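Local coordinates for protein starch synthase I (Hordeum vulgare, PDB 4HLN) that belongs to the starch synthases, two-domain glycosyltransferase-family proteins with Rossmann-like halves, and carries a bound glycan in this model, at residues 263-267 with 622-626. Numbering follows the deposited sequence.
Sequences SCMFV and FEWAF
M265 of strand 264-267 lies against the rings of both F622 and F626, one helical turn apart on helix 622-626. Its CG stands over a face of F622, 3.8 Å from the ring centroid and 18° off the normal, which qualifies as a CH-pi contact. With CG anti to the backbone N (chi1 177°) the side chain heads for the helix; bends at chi2 and chi3 then bring the methyl over a face of the second ring, CE lying 4.3 Å from the F626 centroid. The same methyl meets A625, M265 CE to A625 CB 3.4 Å. M265 SD lies obliquely to F622, 4.7 Å from its centroid, a Met-aromatic contact. Beside this buried group, V267 CG2 meets F622 CZ at 3.9 Å, the two side chains crossing at about a right angle.

Packing thins toward exposed S263. There the partly exposed F626 ring is approached obliquely by backbone carbonyls, its CZ being 3.9 Å from C264 O and 4.1 Å from S263 O. R125 makes a cation-pi contact with F626 and a salt bridge with E623.

The strand is an inner one of the N-terminal Rossmann-like domain, between strands 126-130 and 294-299. The C-terminal helix 611-627 packs on this sheet, the N-to-C directions of segments 264-267 and 622-626 making an angle of 120°. This contact is one of several joining that helix to the domain; R125, R294 and T296 also touch it. No hydrogen bond links the two segments; their direct contact is mostly dispersion, with weak CH-pi and sulfur-aromatic terms centred on M265.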
ATOM      1  N   SER A 263      14.285   2.743  22.503  1.00 46.77           N
ATOM      2  CA  SER A 263      13.071   3.551  22.421  1.00 56.14           C
ATOM      3  C   SER A 263      12.650   3.673  20.973  1.00 56.64           C
ATOM      4  O   SER A 263      12.411   4.770  20.454  1.00 65.80           O
ATOM      5  CB  SER A 263      13.291   4.931  23.023  1.00 61.04           C
ATOM      6  OG  SER A 263      13.580   4.826  24.403  1.00 76.69           O
ATOM      7  N   CYS A 264      12.568   2.527  20.320  1.00 43.94           N
ATOM      8  CA  CYS A 264      12.324   2.514  18.891  1.00 48.04           C
ATOM      9  C   CYS A 264      10.886   2.251  18.516  1.00 44.15           C
ATOM     10  O   CYS A 264      10.137   1.589  19.241  1.00 43.49           O
ATOM     11  CB  CYS A 264      13.225   1.486  18.231  1.00 45.57           C
ATOM     12  SG  CYS A 264      14.933   1.986  18.400  1.00 58.73           S
ATOM     13  N   MET A 265      10.496   2.805  17.382  1.00 41.00           N
ATOM     14  CA  MET A 265       9.280   2.358  16.748  1.00 44.53           C
ATOM     15  C   MET A 265       9.690   1.351  15.675  1.00 44.37           C
ATOM     16  O   MET A 265      10.388   1.696  14.713  1.00 41.36           O
ATOM     17  CB  MET A 265       8.471   3.528  16.167  1.00 30.61           C
ATOM     18  CG  MET A 265       7.187   3.071  15.415  1.00 65.73           C
ATOM     19  SD  MET A 265       5.988   2.055  16.348  1.00 55.78           S
ATOM     20  CE  MET A 265       5.368   3.273  17.505  1.00 55.69           C
ATOM     21  N   PHE A 266       9.312   0.091  15.884  1.00 33.23           N
ATOM     22  CA  PHE A 266       9.499  -0.923  14.858  1.00 37.06           C
ATOM     23  C   PHE A 266       8.296  -0.914  13.939  1.00 33.31           C
ATOM     24  O   PHE A 266       7.175  -1.082  14.397  1.00 35.99           O
ATOM     25  CB  PHE A 266       9.622  -2.300  15.474  1.00 34.53           C
ATOM     26  CG  PHE A 266      10.876  -2.506  16.242  1.00 40.80           C
ATOM     27  CD1 PHE A 266      11.948  -3.157  15.670  1.00 36.04           C
ATOM     28  CD2 PHE A 266      10.983  -2.060  17.548  1.00 39.78           C
ATOM     29  CE1 PHE A 266      13.120  -3.359  16.387  1.00 33.39           C
ATOM     30  CE2 PHE A 266      12.139  -2.261  18.268  1.00 33.64           C
ATOM     31  CZ  PHE A 266      13.212  -2.912  17.689  1.00 33.86           C
ATOM     32  N   VAL A 267       8.536  -0.696  12.652  1.00 30.53           N
ATOM     33  CA  VAL A 267       7.496  -0.819  11.637  1.00 34.25           C
ATOM     34  C   VAL A 267       7.712  -2.115  10.866  1.00 42.01           C
ATOM     35  O   VAL A 267       8.583  -2.204   9.999  1.00 40.70           O
ATOM     36  CB  VAL A 267       7.535   0.336  10.648  1.00 36.76           C
ATOM     37  CG1 VAL A 267       6.447   0.168   9.619  1.00 39.09           C
ATOM     38  CG2 VAL A 267       7.361   1.628  11.374  1.00 37.26           C
ATOM     39  N   PHE A 622       2.370   6.734  15.546  1.00 35.18           N
ATOM     40  CA  PHE A 622       3.452   6.377  16.474  1.00 44.52           C
ATOM     41  C   PHE A 622       3.303   7.052  17.809  1.00 42.63           C
ATOM     42  O   PHE A 622       3.675   6.488  18.827  1.00 46.95           O
ATOM     43  CB  PHE A 622       4.823   6.739  15.912  1.00 47.97           C
ATOM     44  CG  PHE A 622       5.097   6.138  14.572  1.00 57.80           C
ATOM     45  CD1 PHE A 622       4.436   4.988  14.170  1.00 56.63           C
ATOM     46  CD2 PHE A 622       5.997   6.728  13.707  1.00 51.24           C
ATOM     47  CE1 PHE A 622       4.674   4.431  12.930  1.00 49.60           C
ATOM     48  CE2 PHE A 622       6.237   6.184  12.463  1.00 52.66           C
ATOM     49  CZ  PHE A 622       5.578   5.033  12.071  1.00 49.31           C
ATOM     50  N   GLU A 623       2.777   8.270  17.810  1.00 41.68           N
ATOM     51  CA  GLU A 623       2.609   8.977  19.069  1.00 50.18           C
ATOM     52  C   GLU A 623       1.577   8.295  19.951  1.00 57.98           C
ATOM     53  O   GLU A 623       1.834   8.043  21.143  1.00 55.00           O
ATOM     54  CB  GLU A 623       2.309  10.455  18.847  1.00 50.74           C
ATOM     55  CG  GLU A 623       3.585  11.215  18.471  1.00 76.51           C
ATOM     56  CD  GLU A 623       4.796  10.824  19.352  1.00 91.01           C
ATOM     57  OE1 GLU A 623       4.624  10.663  20.587  1.00103.60           O
ATOM     58  OE2 GLU A 623       5.918  10.670  18.809  1.00 71.60           O
ATOM     59  N   TRP A 624       0.433   7.962  19.356  1.00 41.98           N
ATOM     60  CA  TRP A 624      -0.537   7.119  20.032  1.00 41.95           C
ATOM     61  C   TRP A 624       0.096   5.838  20.582  1.00 51.91           C
ATOM     62  O   TRP A 624      -0.204   5.435  21.701  1.00 54.30           O
ATOM     63  CB  TRP A 624      -1.647   6.749  19.087  1.00 47.89           C
ATOM     64  CG  TRP A 624      -2.469   7.889  18.712  1.00 56.59           C
ATOM     65  CD1 TRP A 624      -2.698   9.015  19.446  1.00 57.20           C
ATOM     66  CD2 TRP A 624      -3.193   8.044  17.495  1.00 56.70           C
ATOM     67  NE1 TRP A 624      -3.531   9.865  18.758  1.00 61.05           N
ATOM     68  CE2 TRP A 624      -3.850   9.289  17.555  1.00 64.13           C
ATOM     69  CE3 TRP A 624      -3.353   7.250  16.360  1.00 58.80           C
ATOM     70  CZ2 TRP A 624      -4.660   9.756  16.523  1.00 58.38           C
ATOM     71  CZ3 TRP A 624      -4.155   7.717  15.331  1.00 64.31           C
ATOM     72  CH2 TRP A 624      -4.795   8.958  15.420  1.00 59.50           C
ATOM     73  N   ALA A 625       0.972   5.202  19.808  1.00 37.16           N
ATOM     74  CA  ALA A 625       1.552   3.943  20.256  1.00 37.29           C
ATOM     75  C   ALA A 625       2.406   4.145  21.484  1.00 43.63           C
ATOM     76  O   ALA A 625       2.352   3.346  22.426  1.00 45.99           O
ATOM     77  CB  ALA A 625       2.364   3.286  19.158  1.00 38.06           C
ATOM     78  N   PHE A 626       3.195   5.218  21.470  1.00 49.54           N
ATOM     79  CA  PHE A 626       4.131   5.476  22.558  1.00 54.99           C
ATOM     80  C   PHE A 626       3.408   5.903  23.813  1.00 59.94           C
ATOM     81  O   PHE A 626       3.760   5.489  24.910  1.00 55.10           O
ATOM     82  CB  PHE A 626       5.153   6.532  22.166  1.00 44.77           C
ATOM     83  CG  PHE A 626       6.273   6.000  21.337  1.00 41.13           C
ATOM     84  CD1 PHE A 626       7.159   5.081  21.864  1.00 40.77           C
ATOM     85  CD2 PHE A 626       6.441   6.416  20.029  1.00 46.17           C
ATOM     86  CE1 PHE A 626       8.202   4.584  21.108  1.00 39.26           C
ATOM     87  CE2 PHE A 626       7.477   5.925  19.264  1.00 49.43           C
ATOM     88  CZ  PHE A 626       8.365   5.011  19.809  1.00 50.92           C
TER